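Local structure of 432aa long hypothetical deoxyribodipyrimidine photolyase (Sulfolobus tokodaii, 2E0I) at residues A[17-20]-A[21-25]; A[129-132]-A[133-136]; A[80-84]-A[85-89]. The protein probably repairs ultraviolet-damaged DNA by light-driven splitting of cyclobutane pyrimidine dimers, and binds two FAD molecules, one of them a likely light-harvesting cofactor. All blocks are in the same frame, centred on the assembly; numbering follows the deposited sequence.

How the interactions relate
All three contacts lie in the N-terminal photolyase region, a Rossmann-like layer of five parallel strands in the order 3-2-1-4-5. Along the chain interaction 1 comes first, on helix 17-25 between strands 2-7 and 28-35; interaction 3 follows on helix 79-86, which carries the chain from edge strand 73-76 to strand 92-96; interaction 2 is last, in the loop leaving edge strand 120-124. Centres of 1 and 3 are about 21 Å apart, those of 1 and 2 about 22 Å, and those of 2 and 3 about 32 Å, and none touches another. Two contacts belong to helices that flank the sheet, while the third lies in a loop packing on helix 238-256 of the FAD-binding region.

Interaction 1 of 3, residues A[17-20]-A[21-25]; sequences TGLN and YALSE
Thr17 to Ser24 form an unbroken run of alpha-helix, in which the carbonyls of Thr17, Gly18, Leu19 and Asn20 each accept the N-H four residues on, from Tyr21, Ala22, Leu23 and Ser24. The Thr17 O to Tyr21 N bond measures 3.0 Å. This is helix 17-25, the crossover of the first beta-alpha-beta unit of the Rossmann-like domain, joining strand 2-7 to the parallel strand 28-35. Cys26, just past the helix, is tied by a disulfide to Cys3 of the first strand.

On one flank Thr17 and Tyr21 run side by side, one turn apart. Thr17 holds CG2 anti to its own backbone N, which leaves the methyl at the edge of the tyrosine ring and in its plane, with CG2 3.7 Å from Tyr21 CE1. Beyond the helix this ring stacks on Tyr124 of edge strand 120-124, and Thr17 OG1 hydrogen-bonds Asp126.

Leu19 and Leu23 form a second one-turn pair, crossing at a slant: Leu19 CG meets Leu23 CD1 at 4.0 Å. The methyl of Ala22 sits among carbonyls of the preceding turn. Buried Asn20 turns its amide outward from the helix, where OD1 takes Met158 N and ND2 gives to Glu156 O, so both ends of the group are fixed by the chain around Thr157. Toward the end of the helix Tyr21 O is shared: Glu25 N reaches it at 2.8 Å, and Ser24 OG donates to it from above the carbonyl plane at 3.2 Å.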
loop_
_atom_site.group_PDB
_atom_site.type_symbol
_atom_site.label_atom_id
_atom_site.label_comp_id
_atom_site.label_asym_id
_atom_site.label_seq_id
_atom_site.Cartn_x
_atom_site.Cartn_y
_atom_site.Cartn_z
ATOM N N THR A 17 -13.361 -11.809 -8.580
ATOM C CA THR A 17 -14.582 -12.360 -7.998
ATOM C C THR A 17 -15.875 -11.662 -8.406
ATOM O O THR A 17 -16.727 -12.240 -9.083
ATOM C CB THR A 17 -14.498 -12.375 -6.464
ATOM O OG1 THR A 17 -13.247 -12.955 -6.062
ATOM C CG2 THR A 17 -15.639 -13.205 -5.883
ATOM N N GLY A 18 -16.023 -10.414 -7.992
ATOM C CA GLY A 18 -17.229 -9.693 -8.323
ATOM C C GLY A 18 -17.476 -9.645 -9.810
ATOM O O GLY A 18 -18.604 -9.813 -10.270
ATOM N N LEU A 19 -16.417 -9.418 -10.579
ATOM C CA LEU A 19 -16.568 -9.336 -12.019
ATOM C C LEU A 19 -17.061 -10.669 -12.561
ATOM O O LEU A 19 -17.913 -10.706 -13.454
ATOM C CB LEU A 19 -15.244 -8.940 -12.668
ATOM C CG LEU A 19 -15.277 -8.826 -14.195
ATOM C CD1 LEU A 19 -16.357 -7.836 -14.621
ATOM C CD2 LEU A 19 -13.896 -8.421 -14.708
ATOM N N ASN A 20 -16.534 -11.766 -12.014
ATOM C CA ASN A 20 -16.941 -13.102 -12.445
ATOM C C ASN A 20 -18.431 -13.296 -12.242
ATOM O O ASN A 20 -19.133 -13.669 -13.177
ATOM C CB ASN A 20 -16.195 -14.183 -11.677
ATOM C CG ASN A 20 -14.820 -14.435 -12.224
ATOM O OD1 ASN A 20 -14.537 -14.160 -13.392
ATOM N ND2 ASN A 20 -13.955 -14.988 -11.390
ATOM N N TYR A 21 -18.918 -13.041 -11.030
ATOM C CA TYR A 21 -20.338 -13.203 -10.767
ATOM C C TYR A 21 -21.144 -12.322 -11.697
ATOM O O TYR A 21 -22.168 -12.741 -12.227
ATOM C CB TYR A 21 -20.672 -12.852 -9.323
ATOM C CG TYR A 21 -20.341 -13.940 -8.341
ATOM C CD1 TYR A 21 -19.219 -13.849 -7.524
ATOM C CD2 TYR A 21 -21.154 -15.064 -8.223
ATOM C CE1 TYR A 21 -18.915 -14.850 -6.606
ATOM C CE2 TYR A 21 -20.861 -16.073 -7.313
ATOM C CZ TYR A 21 -19.742 -15.959 -6.507
ATOM O OH TYR A 21 -19.456 -16.945 -5.593
ATOM N N ALA A 22 -20.676 -11.100 -11.907
ATOM C CA ALA A 22 -21.381 -10.184 -12.786
ATOM C C ALA A 22 -21.522 -10.771 -14.186
ATOM O O ALA A 22 -22.602 -10.759 -14.771
ATOM C CB ALA A 22 -20.645 -8.859 -12.856
ATOM N N LEU A 23 -20.422 -11.291 -14.716
ATOM C CA LEU A 23 -20.413 -11.860 -16.059
ATOM C C LEU A 23 -21.298 -13.091 -16.233
ATOM O O LEU A 23 -21.889 -13.302 -17.294
ATOM C CB LEU A 23 -18.973 -12.196 -16.466
ATOM C CG LEU A 23 -18.105 -10.983 -16.813
ATOM C CD1 LEU A 23 -16.643 -11.398 -16.899
ATOM C CD2 LEU A 23 -18.588 -10.364 -18.123
ATOM N N SER A 24 -21.398 -13.898 -15.190
ATOM C CA SER A 24 -22.194 -15.103 -15.272
ATOM C C SER A 24 -23.658 -14.890 -14.897
ATOM O O SER A 24 -24.526 -15.647 -15.341
ATOM C CB SER A 24 -21.577 -16.188 -14.387
ATOM O OG SER A 24 -21.667 -15.840 -13.019
ATOM N N GLU A 25 -23.943 -13.862 -14.102
ATOM C CA GLU A 25 -25.319 -13.606 -13.684
ATOM C C GLU A 25 -26.120 -12.651 -14.571
ATOM O O GLU A 25 -27.342 -12.689 -14.538
ATOM C CB GLU A 25 -25.356 -13.103 -12.236
ATOM C CG GLU A 25 -24.873 -14.114 -11.201
ATOM C CD GLU A 25 -25.022 -13.614 -9.759
ATOM O OE1 GLU A 25 -24.642 -14.352 -8.814
ATOM O OE2 GLU A 25 -25.523 -12.482 -9.560
#

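Interaction 2 of 3, residues A[129-132]-A[133-136]; sequences LTPK and SLFH
Pro131 and Leu134 meet in a surface contact round a short 3-10 turn, in the loop that leads from the edge strand 120-124 of the Rossmann-like sheet to helix 140-147. The turn is made by two successive backbone bonds spanning three residues: Leu134 N to Pro131 O at 3.1 Å and Phe135 N to Lys132 O at 3.2 Å. In both the N-H comes from well above the plane of the accepting carbonyl, 47° out of it at Pro131 and 56° at Lys132, as the tight winding of such a turn brings about.

The same winding lays the first and fourth side chains alongside each other, pointing the same way. Leu134 has CG anti to its carbonyl carbon, and from there its CD1 methyl rests against the proline ring, 3.6 Å from Pro131 CD. Leu134 CG adds a looser touch to Pro131 CB at 4.1 Å.

Lys132 leaves the turn in another direction. Its CG stands between the backbone N and the carbonyl carbon, chi1 62°, and the chain then runs fully extended to NZ, which hydrogen-bonds the hydroxyl of Tyr255 and has a long, weak ion pair with Glu97. The main chain of Lys132 is gripped too: its N donates to Glu125, and its O, already taken by Phe135 N, receives a second bond from the hydroxyl of Tyr256.

The turn is thereby held against helix 238-256, whose Leu252 touches both Lys132 and Phe135, while Leu134 leans toward Val147 at the end of helix 140-147.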
loop_
_atom_site.group_PDB
_atom_site.type_symbol
_atom_site.label_atom_id
_atom_site.label_comp_id
_atom_site.label_asym_id
_atom_site.label_seq_id
_atom_site.Cartn_x
_atom_site.Cartn_y
_atom_site.Cartn_z
ATOM N N LEU A 129 -7.007 -13.072 0.969
ATOM C CA LEU A 129 -6.597 -14.424 0.652
ATOM C C LEU A 129 -7.453 -15.374 1.490
ATOM O O LEU A 129 -7.685 -16.519 1.110
ATOM C CB LEU A 129 -5.130 -14.582 1.027
ATOM C CG LEU A 129 -4.239 -15.578 0.298
ATOM C CD1 LEU A 129 -4.260 -15.314 -1.192
ATOM C CD2 LEU A 129 -2.832 -15.432 0.842
ATOM N N THR A 130 -7.938 -14.869 2.621
ATOM C CA THR A 130 -8.745 -15.653 3.555
ATOM C C THR A 130 -10.096 -14.994 3.869
ATOM O O THR A 130 -10.230 -13.769 3.795
ATOM C CB THR A 130 -7.978 -15.844 4.899
ATOM O OG1 THR A 130 -7.828 -14.580 5.551
ATOM C CG2 THR A 130 -6.588 -16.394 4.649
ATOM N N PRO A 131 -11.113 -15.800 4.227
ATOM C CA PRO A 131 -12.453 -15.295 4.561
ATOM C C PRO A 131 -12.381 -14.417 5.807
ATOM O O PRO A 131 -11.765 -14.805 6.805
ATOM C CB PRO A 131 -13.245 -16.567 4.807
ATOM C CG PRO A 131 -12.578 -17.547 3.912
ATOM C CD PRO A 131 -11.124 -17.268 4.162
ATOM N N LYS A 132 -13.013 -13.248 5.767
ATOM C CA LYS A 132 -12.932 -12.352 6.908
ATOM C C LYS A 132 -13.523 -12.862 8.211
ATOM O O LYS A 132 -13.124 -12.412 9.288
ATOM C CB LYS A 132 -13.532 -10.987 6.570
ATOM C CG LYS A 132 -14.988 -10.985 6.218
ATOM C CD LYS A 132 -15.447 -9.561 6.035
ATOM C CE LYS A 132 -16.894 -9.490 5.602
ATOM N NZ LYS A 132 -17.344 -8.078 5.501
ATOM N N SER A 133 -14.464 -13.797 8.131
ATOM C CA SER A 133 -15.067 -14.330 9.347
ATOM C C SER A 133 -14.020 -15.042 10.205
ATOM O O SER A 133 -14.168 -15.141 11.423
ATOM C CB SER A 133 -16.175 -15.313 9.003
ATOM O OG SER A 133 -15.619 -16.503 8.490
ATOM N N LEU A 134 -12.962 -15.524 9.559
ATOM C CA LEU A 134 -11.889 -16.243 10.242
ATOM C C LEU A 134 -10.955 -15.406 11.108
ATOM O O LEU A 134 -10.028 -15.954 11.696
ATOM C CB LEU A 134 -11.021 -16.989 9.232
ATOM C CG LEU A 134 -11.676 -17.998 8.301
ATOM C CD1 LEU A 134 -10.609 -18.631 7.414
ATOM C CD2 LEU A 134 -12.389 -19.049 9.125
ATOM N N PHE A 135 -11.163 -14.099 11.195
ATOM C CA PHE A 135 -10.256 -13.301 12.006
ATOM C C PHE A 135 -10.709 -13.137 13.456
ATOM O O PHE A 135 -11.870 -12.805 13.724
ATOM C CB PHE A 135 -10.052 -11.923 11.390
ATOM C CG PHE A 135 -8.985 -11.118 12.072
ATOM C CD1 PHE A 135 -7.643 -11.336 11.782
ATOM C CD2 PHE A 135 -9.315 -10.176 13.044
ATOM C CE1 PHE A 135 -6.642 -10.624 12.458
ATOM C CE2 PHE A 135 -8.329 -9.465 13.722
ATOM C CZ PHE A 135 -6.993 -9.687 13.432
ATOM N N HIS A 136 -9.778 -13.360 14.382
ATOM C CA HIS A 136 -10.034 -13.240 15.818
ATOM C C HIS A 136 -8.714 -13.453 16.541
ATOM O O HIS A 136 -8.675 -14.093 17.598
ATOM C CB HIS A 136 -11.053 -14.302 16.295
ATOM C CG HIS A 136 -10.651 -15.727 16.011
ATOM N ND1 HIS A 136 -11.299 -16.515 15.077
ATOM C CD2 HIS A 136 -9.664 -16.500 16.532
ATOM C CE1 HIS A 136 -10.728 -17.707 15.033
ATOM N NE2 HIS A 136 -9.733 -17.723 15.906
#

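Interaction 3 of 3, residues A[80-84]-A[85-89]; sequences EKVVS and RFFNK
Val83 and Phe87 meet nearly at right angles, the CG2 methyl of Val83 3.9 Å from ring carbon CD2 of Phe87. One residue earlier Val82 and Phe86 pair at a slant, CG1 of Val82 lying 3.9 Å from CD2 of Phe86. With Phe86 CG beside its own N (chi1 -57°) and the ring turned by chi2, the carbonyl oxygen of Val82 lies at the ring edge, near its plane. Arg85 bends at chi2, -145°, and folds back along the helix: Lys81 CB sits over a guanidinium face, 3.8 Å from NH2. Lys81 NZ runs on to a salt bridge with Glu78.

Helix 79-86 is the crossover from edge strand 73-76 to strand 92-96 of the Rossmann-like sheet, and both phenylalanines meet Phe75 of that edge strand. Where the helix unwinds, the Asn88 side chain steps in for a backbone donor: its ND2 bonds Ser84 O at 2.9 Å and weakly Arg85 O. Putting an alanine at Asn88 would probably leave the Ser84 carbonyl without this donor, and Arg85 O without its weak one, at the end of the helix. Val83 O still receives Phe87 N at 2.8 Å.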
loop_
_atom_site.group_PDB
_atom_site.type_symbol
_atom_site.label_atom_id
_atom_site.label_comp_id
_atom_site.label_asym_id
_atom_site.label_seq_id
_atom_site.Cartn_x
_atom_site.Cartn_y
_atom_site.Cartn_z
ATOM N N GLU A 80 -21.319 7.500 -4.693
ATOM C CA GLU A 80 -22.754 7.481 -4.420
ATOM C C GLU A 80 -23.547 8.438 -5.319
ATOM O O GLU A 80 -24.595 8.064 -5.856
ATOM C CB GLU A 80 -23.039 7.789 -2.933
ATOM C CG GLU A 80 -22.274 8.972 -2.344
ATOM C CD GLU A 80 -20.917 8.562 -1.809
ATOM O OE1 GLU A 80 -20.166 7.887 -2.550
ATOM O OE2 GLU A 80 -20.602 8.913 -0.646
ATOM N N LYS A 81 -23.055 9.662 -5.489
ATOM C CA LYS A 81 -23.740 10.628 -6.337
ATOM C C LYS A 81 -23.720 10.228 -7.813
ATOM O O LYS A 81 -24.681 10.473 -8.529
ATOM C CB LYS A 81 -23.128 12.015 -6.154
ATOM C CG LYS A 81 -23.362 12.571 -4.771
ATOM C CD LYS A 81 -22.642 13.880 -4.552
ATOM C CE LYS A 81 -22.803 14.294 -3.099
ATOM N NZ LYS A 81 -21.732 15.227 -2.638
ATOM N N VAL A 82 -22.632 9.610 -8.265
ATOM C CA VAL A 82 -22.536 9.184 -9.653
ATOM C C VAL A 82 -23.574 8.127 -9.964
ATOM O O VAL A 82 -24.305 8.246 -10.944
ATOM C CB VAL A 82 -21.158 8.613 -9.969
ATOM C CG1 VAL A 82 -21.165 7.961 -11.352
ATOM C CG2 VAL A 82 -20.129 9.718 -9.900
ATOM N N VAL A 83 -23.626 7.087 -9.136
ATOM C CA VAL A 83 -24.592 6.000 -9.308
ATOM C C VAL A 83 -25.959 6.634 -9.425
ATOM O O VAL A 83 -26.724 6.356 -10.354
ATOM C CB VAL A 83 -24.602 5.061 -8.076
ATOM C CG1 VAL A 83 -25.783 4.099 -8.145
ATOM C CG2 VAL A 83 -23.290 4.297 -8.001
ATOM N N SER A 84 -26.242 7.500 -8.460
ATOM C CA SER A 84 -27.493 8.210 -8.407
ATOM C C SER A 84 -27.867 8.894 -9.741
ATOM O O SER A 84 -28.949 8.664 -10.262
ATOM C CB SER A 84 -27.421 9.228 -7.270
ATOM O OG SER A 84 -28.636 9.939 -7.140
ATOM N N ARG A 85 -26.977 9.702 -10.308
ATOM C CA ARG A 85 -27.291 10.413 -11.549
ATOM C C ARG A 85 -27.355 9.572 -12.815
ATOM O O ARG A 85 -28.264 9.726 -13.627
ATOM C CB ARG A 85 -26.282 11.538 -11.802
ATOM C CG ARG A 85 -25.800 12.245 -10.557
ATOM C CD ARG A 85 -25.570 13.716 -10.805
ATOM N NE ARG A 85 -24.686 14.286 -9.801
ATOM C CZ ARG A 85 -23.377 14.056 -9.772
ATOM N NH1 ARG A 85 -22.824 13.270 -10.697
ATOM N NH2 ARG A 85 -22.619 14.611 -8.826
ATOM N N PHE A 86 -26.395 8.671 -12.976
ATOM C CA PHE A 86 -26.314 7.876 -14.191
ATOM C C PHE A 86 -26.858 6.442 -14.235
ATOM O O PHE A 86 -27.298 5.990 -15.291
ATOM C CB PHE A 86 -24.855 7.846 -14.651
ATOM C CG PHE A 86 -24.252 9.210 -14.874
ATOM C CD1 PHE A 86 -24.378 9.856 -16.106
ATOM C CD2 PHE A 86 -23.523 9.836 -13.858
ATOM C CE1 PHE A 86 -23.783 11.101 -16.324
ATOM C CE2 PHE A 86 -22.920 11.084 -14.062
ATOM C CZ PHE A 86 -23.049 11.719 -15.299
ATOM N N PHE A 87 -26.839 5.717 -13.122
ATOM C CA PHE A 87 -27.296 4.328 -13.169
ATOM C C PHE A 87 -28.678 4.006 -12.602
ATOM O O PHE A 87 -29.022 2.844 -12.426
ATOM C CB PHE A 87 -26.263 3.434 -12.478
ATOM C CG PHE A 87 -24.837 3.777 -12.807
ATOM C CD1 PHE A 87 -24.463 4.132 -14.103
ATOM C CD2 PHE A 87 -23.859 3.722 -11.824
ATOM C CE1 PHE A 87 -23.139 4.425 -14.410
ATOM C CE2 PHE A 87 -22.533 4.013 -12.127
ATOM C CZ PHE A 87 -22.177 4.365 -13.423
ATOM N N ASN A 88 -29.473 5.024 -12.317
ATOM C CA ASN A 88 -30.800 4.807 -11.760
ATOM C C ASN A 88 -31.668 3.795 -12.524
ATOM O O ASN A 88 -32.601 3.225 -11.951
ATOM C CB ASN A 88 -31.531 6.152 -11.648
ATOM C CG ASN A 88 -31.262 7.055 -12.838
ATOM O OD1 ASN A 88 -31.597 6.721 -13.978
ATOM N ND2 ASN A 88 -30.638 8.202 -12.581
ATOM N N LYS A 89 -31.368 3.546 -13.799
ATOM C CA LYS A 89 -32.189 2.606 -14.565
ATOM C C LYS A 89 -31.572 1.237 -14.854
ATOM O O LYS A 89 -32.160 0.426 -15.576
ATOM C CB LYS A 89 -32.622 3.250 -15.883
ATOM C CG LYS A 89 -33.504 4.490 -15.718
ATOM C CD LYS A 89 -34.047 4.982 -17.065
ATOM C CE LYS A 89 -32.935 5.285 -18.072
ATOM N NZ LYS A 89 -32.008 6.360 -17.602
#